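Local coordinates for protein transcriptional regulator, MarR family, putative (Bacillus cereus, PDB 3BJA) that probably binds DNA and regulates transcription, as a putative member of the MarR family of winged helix-turn-helix regulators, at residues A[30-33]-A[34-37]; A[50-53]-A[54-58]; A[68-71]-A[72-75]. One frame throughout, in Å; residues are numbered along the deposited sequence.

Contact 1 (A[30-33]-A[34-37])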
ATOM      1  N   ASP A  30      -5.796  18.039   7.014  1.00 60.48           N
ATOM      2  CA  ASP A  30      -4.335  17.948   7.183  1.00 60.81           C
ATOM      3  C   ASP A  30      -3.813  16.564   7.628  1.00 61.56           C
ATOM      4  O   ASP A  30      -2.951  16.453   8.509  1.00 64.01           O
ATOM      5  CB  ASP A  30      -3.857  19.071   8.113  1.00 59.00           C
ATOM      6  CG  ASP A  30      -4.198  20.427   7.574  1.00 58.42           C
ATOM      7  OD1 ASP A  30      -3.855  20.680   6.409  1.00 46.00           O
ATOM      8  OD2 ASP A  30      -4.784  21.248   8.307  1.00 65.06           O
ATOM      9  N   ILE A  31      -4.383  15.526   7.024  1.00 62.37           N
ATOM     10  CA  ILE A  31      -4.002  14.128   7.258  1.00 63.76           C
ATOM     11  C   ILE A  31      -4.053  13.372   5.938  1.00 64.74           C
ATOM     12  O   ILE A  31      -4.734  13.798   5.001  1.00 64.60           O
ATOM     13  CB  ILE A  31      -4.913  13.408   8.317  1.00 63.60           C
ATOM     14  CG1 ILE A  31      -6.397  13.365   7.916  1.00 64.87           C
ATOM     15  CG2 ILE A  31      -4.779  14.074   9.685  1.00 63.96           C
ATOM     16  CD1 ILE A  31      -7.233  12.382   8.751  1.00 63.83           C
ATOM     17  N   SER A  32      -3.328  12.261   5.870  1.00 69.15           N
ATOM     18  CA  SER A  32      -3.343  11.357   4.698  1.00 72.68           C
ATOM     19  C   SER A  32      -3.917  10.031   5.163  1.00 72.84           C
ATOM     20  O   SER A  32      -4.237   9.883   6.357  1.00 71.94           O
ATOM     21  CB  SER A  32      -1.933  11.160   4.160  1.00 73.50           C
ATOM     22  OG  SER A  32      -1.172  10.371   5.061  1.00 80.23           O
ATOM     23  N   TYR A  33      -4.019   9.062   4.245  1.00 75.04           N
ATOM     24  CA  TYR A  33      -4.570   7.730   4.579  1.00 77.87           C
ATOM     25  C   TYR A  33      -3.846   7.087   5.785  1.00 75.77           C
ATOM     26  O   TYR A  33      -4.502   6.500   6.647  1.00 75.20           O
ATOM     27  CB  TYR A  33      -4.622   6.762   3.347  1.00 82.69           C
ATOM     28  CG  TYR A  33      -3.268   6.275   2.818  1.00 86.64           C
ATOM     29  CD1 TYR A  33      -2.562   7.008   1.849  1.00 95.58           C
ATOM     30  CD2 TYR A  33      -2.681   5.079   3.295  1.00 90.07           C
ATOM     31  CE1 TYR A  33      -1.298   6.581   1.356  1.00 96.34           C
ATOM     32  CE2 TYR A  33      -1.418   4.641   2.817  1.00 92.45           C
ATOM     33  CZ  TYR A  33      -0.730   5.397   1.835  1.00 95.44           C
ATOM     34  OH  TYR A  33       0.513   5.005   1.337  1.00 94.93           O
ATOM     35  N   VAL A  34      -2.517   7.243   5.860  1.00 76.25           N
ATOM     36  CA  VAL A  34      -1.724   6.645   6.961  1.00 76.18           C
ATOM     37  C   VAL A  34      -2.149   7.196   8.350  1.00 74.16           C
ATOM     38  O   VAL A  34      -2.413   6.406   9.260  1.00 73.59           O
ATOM     39  CB  VAL A  34      -0.176   6.636   6.686  1.00 76.60           C
ATOM     40  CG1 VAL A  34       0.369   8.018   6.441  1.00 82.88           C
ATOM     41  CG2 VAL A  34       0.585   5.960   7.833  1.00 75.72           C
ATOM     42  N   GLN A  35      -2.325   8.510   8.478  1.00 73.44           N
ATOM     43  CA  GLN A  35      -2.763   9.112   9.771  1.00 73.43           C
ATOM     44  C   GLN A  35      -4.224   8.756  10.074  1.00 70.18           C
ATOM     45  O   GLN A  35      -4.577   8.444  11.213  1.00 68.18           O
ATOM     46  CB  GLN A  35      -2.555  10.627   9.832  1.00 72.23           C
ATOM     47  CG  GLN A  35      -1.097  11.067   9.816  1.00 73.85           C
ATOM     48  CD  GLN A  35      -0.448  10.999   8.450  1.00 73.63           C
ATOM     49  OE1 GLN A  35      -1.101  11.219   7.438  1.00 73.88           O
ATOM     50  NE2 GLN A  35       0.849  10.699   8.416  1.00 79.14           N
ATOM     51  N   PHE A  36      -5.055   8.814   9.040  1.00 68.73           N
ATOM     52  CA  PHE A  36      -6.456   8.400   9.126  1.00 70.19           C
ATOM     53  C   PHE A  36      -6.561   6.964   9.662  1.00 69.93           C
ATOM     54  O   PHE A  36      -7.289   6.729  10.620  1.00 68.26           O
ATOM     55  CB  PHE A  36      -7.123   8.549   7.751  1.00 72.87           C
ATOM     56  CG  PHE A  36      -8.547   8.095   7.703  1.00 73.05           C
ATOM     57  CD1 PHE A  36      -9.555   8.879   8.258  1.00 79.83           C
ATOM     58  CD2 PHE A  36      -8.889   6.893   7.071  1.00 82.17           C
ATOM     59  CE1 PHE A  36     -10.893   8.470   8.213  1.00 78.78           C
ATOM     60  CE2 PHE A  36     -10.242   6.468   7.017  1.00 84.20           C
ATOM     61  CZ  PHE A  36     -11.232   7.263   7.579  1.00 75.37           C
ATOM     62  N   GLY A  37      -5.779   6.043   9.077  1.00 68.96           N
ATOM     63  CA  GLY A  37      -5.716   4.650   9.516  1.00 69.38           C
ATOM     64  C   GLY A  37      -5.450   4.474  11.002  1.00 70.68           C
ATOM     65  O   GLY A  37      -6.190   3.742  11.683  1.00 73.36           O
TER

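Contact 2 (A[50-53]-A[54-58])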
HETATM    1  N   MSE A  50       2.582   0.308  21.187  1.00 79.30           N
HETATM    2  CA  MSE A  50       3.170   0.618  19.882  1.00 81.03           C
HETATM    3  C   MSE A  50       3.215  -0.611  18.981  1.00 82.41           C
HETATM    4  O   MSE A  50       2.921  -0.504  17.790  1.00 82.35           O
HETATM    5  CB  MSE A  50       4.587   1.213  20.022  1.00 81.23           C
HETATM    6  CG  MSE A  50       4.579   2.720  20.067  1.00 84.36           C
HETATM    7 SE   MSE A  50       4.265   3.345  18.256  0.75 78.26          SE
HETATM    8  CE  MSE A  50       6.125   3.215  17.654  1.00 78.71           C
ATOM      9  N   SER A  51       3.570  -1.762  19.565  1.00 83.52           N
ATOM     10  CA  SER A  51       3.617  -3.034  18.845  1.00 84.59           C
ATOM     11  C   SER A  51       2.213  -3.419  18.391  1.00 84.78           C
ATOM     12  O   SER A  51       2.021  -3.668  17.209  1.00 83.69           O
ATOM     13  CB  SER A  51       4.262  -4.144  19.693  1.00 84.40           C
ATOM     14  OG  SER A  51       5.603  -3.819  20.017  1.00 77.94           O
ATOM     15  N   LYS A  52       1.238  -3.414  19.313  1.00 87.79           N
ATOM     16  CA  LYS A  52      -0.186  -3.680  18.955  1.00 89.44           C
ATOM     17  C   LYS A  52      -0.701  -2.803  17.823  1.00 89.48           C
ATOM     18  O   LYS A  52      -1.433  -3.290  16.969  1.00 89.52           O
ATOM     19  CB  LYS A  52      -1.170  -3.586  20.152  1.00 92.55           C
ATOM     20  CG  LYS A  52      -1.701  -4.931  20.650  1.00 98.75           C
ATOM     21  CD  LYS A  52      -2.716  -5.513  19.641  1.00102.31           C
ATOM     22  CE  LYS A  52      -3.186  -6.899  20.040  1.00104.16           C
ATOM     23  NZ  LYS A  52      -4.049  -7.502  18.985  1.00106.50           N
ATOM     24  N   LEU A  53      -0.318  -1.524  17.838  1.00 89.36           N
ATOM     25  CA  LEU A  53      -0.685  -0.577  16.783  1.00 89.21           C
ATOM     26  C   LEU A  53      -0.034  -0.995  15.472  1.00 88.60           C
ATOM     27  O   LEU A  53      -0.712  -1.052  14.464  1.00 89.02           O
ATOM     28  CB  LEU A  53      -0.314   0.872  17.159  1.00 89.42           C
ATOM     29  CG  LEU A  53      -0.581   1.990  16.142  1.00 87.20           C
ATOM     30  CD1 LEU A  53      -2.063   2.037  15.769  1.00 72.95           C
ATOM     31  CD2 LEU A  53      -0.097   3.316  16.685  1.00 84.76           C
ATOM     32  N   ILE A  54       1.260  -1.315  15.493  1.00 91.34           N
ATOM     33  CA  ILE A  54       1.981  -1.780  14.274  1.00 93.19           C
ATOM     34  C   ILE A  54       1.314  -3.051  13.685  1.00 96.02           C
ATOM     35  O   ILE A  54       1.117  -3.151  12.474  1.00 96.06           O
ATOM     36  CB  ILE A  54       3.496  -2.011  14.544  1.00 91.74           C
ATOM     37  CG1 ILE A  54       4.208  -0.680  14.828  1.00 93.02           C
ATOM     38  CG2 ILE A  54       4.171  -2.657  13.341  1.00 90.23           C
ATOM     39  CD1 ILE A  54       5.513  -0.812  15.612  1.00 88.67           C
ATOM     40  N   GLU A  55       0.939  -3.980  14.564  1.00 99.39           N
ATOM     41  CA  GLU A  55       0.250  -5.231  14.180  1.00101.61           C
ATOM     42  C   GLU A  55      -1.150  -4.943  13.589  1.00103.94           C
ATOM     43  O   GLU A  55      -1.473  -5.420  12.486  1.00103.41           O
ATOM     44  CB  GLU A  55       0.186  -6.200  15.382  1.00101.88           C
ATOM     45  CG  GLU A  55       1.593  -6.717  15.792  1.00102.47           C
ATOM     46  CD  GLU A  55       1.680  -7.388  17.173  1.00102.83           C
ATOM     47  OE1 GLU A  55       0.723  -7.328  17.991  1.00101.03           O
ATOM     48  OE2 GLU A  55       2.760  -7.967  17.437  1.00 98.23           O
ATOM     49  N   ASN A  56      -1.934  -4.121  14.306  1.00105.44           N
ATOM     50  CA  ASN A  56      -3.272  -3.696  13.865  1.00106.05           C
ATOM     51  C   ASN A  56      -3.281  -2.794  12.628  1.00107.41           C
ATOM     52  O   ASN A  56      -4.355  -2.587  12.057  1.00107.76           O
ATOM     53  CB  ASN A  56      -4.056  -3.013  14.997  1.00106.39           C
ATOM     54  CG  ASN A  56      -4.377  -3.951  16.153  1.00106.70           C
ATOM     55  OD1 ASN A  56      -3.807  -5.039  16.273  1.00110.33           O
ATOM     56  ND2 ASN A  56      -5.271  -3.512  17.031  1.00103.14           N
HETATM   57  N   MSE A  57      -2.133  -2.218  12.244  1.00110.07           N
HETATM   58  CA  MSE A  57      -2.032  -1.474  10.978  1.00112.64           C
HETATM   59  C   MSE A  57      -2.062  -2.533   9.886  1.00115.01           C
HETATM   60  O   MSE A  57      -1.200  -3.430   9.887  1.00117.76           O
HETATM   61  CB  MSE A  57      -0.740  -0.626  10.843  1.00113.30           C
HETATM   62  CG  MSE A  57      -0.695   0.717  11.616  1.00114.85           C
HETATM   63 SE   MSE A  57      -2.152   1.954  11.163  0.75118.63          SE
HETATM   64  CE  MSE A  57      -1.688   2.428   9.325  1.00121.89           C
ATOM     65  N   GLY A  58      -3.064  -2.454   8.999  1.00116.21           N
ATOM     66  CA  GLY A  58      -3.210  -3.373   7.846  1.00117.41           C
ATOM     67  C   GLY A  58      -1.965  -3.360   6.960  1.00120.16           C
ATOM     68  O   GLY A  58      -1.523  -4.414   6.461  1.00120.21           O
TER

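Contact 3 (A[68-71]-A[72-75])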
ATOM      1  N   ILE A  68       4.273   8.797  14.284  1.00 69.23           N
ATOM      2  CA  ILE A  68       3.493   8.968  15.538  1.00 69.84           C
ATOM      3  C   ILE A  68       3.922  10.225  16.292  1.00 69.07           C
ATOM      4  O   ILE A  68       3.082  10.914  16.850  1.00 69.30           O
ATOM      5  CB  ILE A  68       3.515   7.684  16.459  1.00 71.06           C
ATOM      6  CG1 ILE A  68       2.344   6.745  16.098  1.00 73.30           C
ATOM      7  CG2 ILE A  68       3.340   8.016  17.933  1.00 65.59           C
ATOM      8  CD1 ILE A  68       2.354   6.263  14.674  1.00 81.51           C
ATOM      9  N   GLN A  69       5.224  10.501  16.336  1.00 69.70           N
ATOM     10  CA  GLN A  69       5.744  11.751  16.940  1.00 69.27           C
ATOM     11  C   GLN A  69       5.169  13.019  16.300  1.00 67.69           C
ATOM     12  O   GLN A  69       4.881  13.994  16.997  1.00 66.00           O
ATOM     13  CB  GLN A  69       7.288  11.795  16.914  1.00 69.75           C
ATOM     14  CG  GLN A  69       7.904  11.460  18.258  1.00 75.76           C
ATOM     15  CD  GLN A  69       7.745  12.603  19.278  1.00 79.09           C
ATOM     16  OE1 GLN A  69       8.003  13.769  18.973  1.00 80.40           O
ATOM     17  NE2 GLN A  69       7.335  12.259  20.496  1.00 82.96           N
ATOM     18  N   ARG A  70       5.013  12.974  14.979  1.00 68.30           N
ATOM     19  CA  ARG A  70       4.402  14.045  14.194  1.00 67.86           C
ATOM     20  C   ARG A  70       2.946  14.218  14.639  1.00 66.63           C
ATOM     21  O   ARG A  70       2.502  15.337  14.890  1.00 68.24           O
ATOM     22  CB  ARG A  70       4.492  13.693  12.696  1.00 69.55           C
ATOM     23  CG  ARG A  70       4.036  14.735  11.684  1.00 73.26           C
ATOM     24  CD  ARG A  70       4.731  16.035  11.911  1.00 90.40           C
ATOM     25  NE  ARG A  70       4.864  16.863  10.706  1.00 97.63           N
ATOM     26  CZ  ARG A  70       5.999  17.102  10.020  1.00102.79           C
ATOM     27  NH1 ARG A  70       7.199  16.608  10.387  1.00101.81           N
ATOM     28  NH2 ARG A  70       5.940  17.889   8.938  1.00104.61           N
HETATM   29  N   MSE A  71       2.222  13.102  14.763  1.00 64.65           N
HETATM   30  CA  MSE A  71       0.840  13.100  15.275  1.00 61.47           C
HETATM   31  C   MSE A  71       0.776  13.532  16.751  1.00 63.09           C
HETATM   32  O   MSE A  71      -0.238  14.057  17.193  1.00 61.48           O
HETATM   33  CB  MSE A  71       0.174  11.717  15.098  1.00 59.75           C
HETATM   34  CG  MSE A  71      -0.021  11.300  13.649  1.00 58.31           C
HETATM   35 SE   MSE A  71      -0.959   9.568  13.433  0.75 52.81          SE
HETATM   36  CE  MSE A  71      -2.822  10.123  13.749  1.00 59.45           C
ATOM     37  N   LYS A  72       1.850  13.288  17.503  1.00 66.06           N
ATOM     38  CA  LYS A  72       1.932  13.679  18.907  1.00 69.52           C
ATOM     39  C   LYS A  72       2.006  15.213  19.038  1.00 70.93           C
ATOM     40  O   LYS A  72       1.249  15.787  19.829  1.00 69.77           O
ATOM     41  CB  LYS A  72       3.116  12.996  19.621  1.00 68.78           C
ATOM     42  CG  LYS A  72       3.022  13.010  21.148  1.00 68.60           C
ATOM     43  CD  LYS A  72       4.324  12.551  21.794  1.00 70.76           C
ATOM     44  CE  LYS A  72       4.228  12.466  23.324  1.00 70.68           C
ATOM     45  NZ  LYS A  72       3.759  13.712  23.934  1.00 75.25           N
ATOM     46  N   ARG A  73       2.889  15.857  18.254  1.00 72.84           N
ATOM     47  CA  ARG A  73       3.048  17.329  18.280  1.00 74.25           C
ATOM     48  C   ARG A  73       1.785  17.999  17.685  1.00 74.17           C
ATOM     49  O   ARG A  73       1.348  19.034  18.198  1.00 74.76           O
ATOM     50  CB  ARG A  73       4.355  17.822  17.588  1.00 75.74           C
ATOM     51  CG  ARG A  73       4.219  18.124  16.089  1.00 79.75           C
ATOM     52  CD  ARG A  73       5.471  18.589  15.345  1.00 79.89           C
ATOM     53  NE  ARG A  73       5.316  19.204  13.990  1.00 85.13           N
ATOM     54  CZ  ARG A  73       4.273  19.175  13.122  1.00 86.04           C
ATOM     55  NH1 ARG A  73       3.130  18.509  13.312  1.00 84.37           N
ATOM     56  NH2 ARG A  73       4.393  19.829  11.953  1.00 84.82           N
ATOM     57  N   ASP A  74       1.235  17.420  16.601  1.00 73.24           N
ATOM     58  CA  ASP A  74      -0.042  17.865  16.004  1.00 73.26           C
ATOM     59  C   ASP A  74      -1.226  17.799  16.961  1.00 72.24           C
ATOM     60  O   ASP A  74      -2.250  18.423  16.695  1.00 72.87           O
ATOM     61  CB  ASP A  74      -0.430  17.041  14.748  1.00 74.89           C
ATOM     62  CG  ASP A  74       0.212  17.543  13.476  1.00 78.81           C
ATOM     63  OD1 ASP A  74       0.360  18.775  13.324  1.00 87.02           O
ATOM     64  OD2 ASP A  74       0.552  16.719  12.599  1.00 85.43           O
ATOM     65  N   GLY A  75      -1.116  16.989  18.015  1.00 71.18           N
ATOM     66  CA  GLY A  75      -2.126  16.903  19.059  1.00 70.52           C
ATOM     67  C   GLY A  75      -3.221  15.887  18.849  1.00 68.77           C
ATOM     68  O   GLY A  75      -4.208  15.929  19.563  1.00 67.64           O
TER

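Contact 1 (A[30-33]-A[34-37])
The amide oxygen OE1 of Gln35 reaches back to Ser32 and takes two hydrogen bonds from it. The backbone donor, Ser32 N, lies 2.9 Å from Gln35 OE1 and in its carbonyl plane. The hydroxyl, Ser32 OG, is a short 2.5 Å from the same OE1 and sits 23° out of that plane. Gln35 can do this because its chain folds at chi2 (77°), laying the amide over the start of helix 33-44. Ser32 is the N-cap, and OE1 accepts from its N as in a capping box; the reciprocal bond is absent, since Ser32 OG turns to OE1 and stays 4.1 Å from Gln35 N. Ser32 OG also presses tightly on Val34 CG1, 3.1 Å away. Behind this, the first turn closes by a nearly straight bond from Phe36 N to Ser32 O (3.0 Å) and another from Gly37 N to Tyr33 O. On the inner side Ile31 CD1 packs on Phe36 CB at 4.0 Å, at the edge of the phenylalanine ring. Further out, Asp23 of helix 2-25 accepts a bond from Tyr33 N. Helix 95-116 covers Ile31 and Phe36 through Val104, Met67 of helix 64-73 meets Val34, and Tyr33 packs on Cys59 of the second subunit.

Contact 2 (A[50-53]-A[54-58])
Helix 50-56 is the first helix of the helix-turn-helix in the winged-helix fold; Met50 to Asn56 make its two turns, and Met57 follows. The backbone runs through three regular bonds: Ile54 N to Met50 O (2.9 Å), Glu55 N to Ser51 O, and Asn56 N to Lys52 O (2.8 Å). The next, Met57 N to Leu53 O, is weak, bent to 129°, because Met57 is where the chain leaves helical geometry and turns toward the second helix.

Lys52 and Asn56 are the side chains that meet, and Asn56 also touches Val41 of helix 33-44. The lysine chain bends at chi2 (-73°) and then runs straight, bringing its CD to 3.6 Å from Asn56 OD1. Asn56 CG stays beside its own backbone N (chi1 -65°), which folds the amide back over the helix and leaves Asn56 OD1 only 3.0 Å from Lys52 O. Glu55 lies extended next door, its CG 3.4 Å from Ser51 O. On another side Ile54 CG1 rests 3.2 Å from Met50 O. The inner side is apolar: Leu53 packs on Val41 and on Met64 of helix 64-73, while the selenomethionine at 50 also meets strand 89-93.

The two acceptors Asn56 OD1 and Lys52 O probably repel, although Lys52 NZ, 3.7 Å from Asn56 OD1, may offset this. Lys52 NZ and Glu55 OE1 lie 4.9 Å apart without contact; their opposite charges probably attract only mildly at this exposed surface.

Contact 3 (A[68-71]-A[72-75])
Lys72 N donates to Ile68 O at 2.8 Å, the shortest backbone bond in the last turns of helix 64-73 though bent to 133°; this is the second helix of the helix-turn-helix and, as in relatives, probably the one that reads DNA. Arg73 N to Gln69 O and Asp74 N to Arg70 O follow at 3.0 Å each. The helix then stops in a Schellman motif: Gly75, at positive phi, turns its N back to Lys72 O and, more weakly, to Met71 O. Its carbonyl is bonded by Thr94 and that of Asp74 by Lys96, while Met71 and Lys72 reach strand 77-81 of the wing.

Along the outer side Arg70 and Arg73 run next to each other in the same direction, guanidinium planes 33° apart. Arg70 swings its CG away from its backbone N (chi1 -174°) and lays NE over one face of the Arg73 group, 3.3 Å from Arg73 NH2. The two like charges would probably repel; the salt bridge from Arg73 NH1 to Asp74 OD1 (2.8 Å, its hydrogen bond weak) may ease this. On the adjoining side of the helix, Gln69 and Lys72 lie side by side, with Gln69 NE2 3.3 Å from Lys72 CD.

In the fold
The three contacts come one after another along the chain, and together they cover the start of helix 33-44, the whole of helix 50-56 and the end of helix 64-73. Contacts 1 and 3 are nearest, centres about 12 Å apart, and are joined where Met71 CE lies 3.5 Å from Gln35 O. Contact 2 sits about 15 Å from contact 1, centre to centre; there Met57 CE comes to 4.0 Å from Val34 O. Contacts 2 and 3 are about 17 Å apart between centres, yet Leu53 CD2 meets Ile68 CG1 at 4.2 Å, inside the helix-turn-helix. Methionine positions, modelled as selenomethionine, and branched side chains thus meet across these three helices and the turn after helix 50-56.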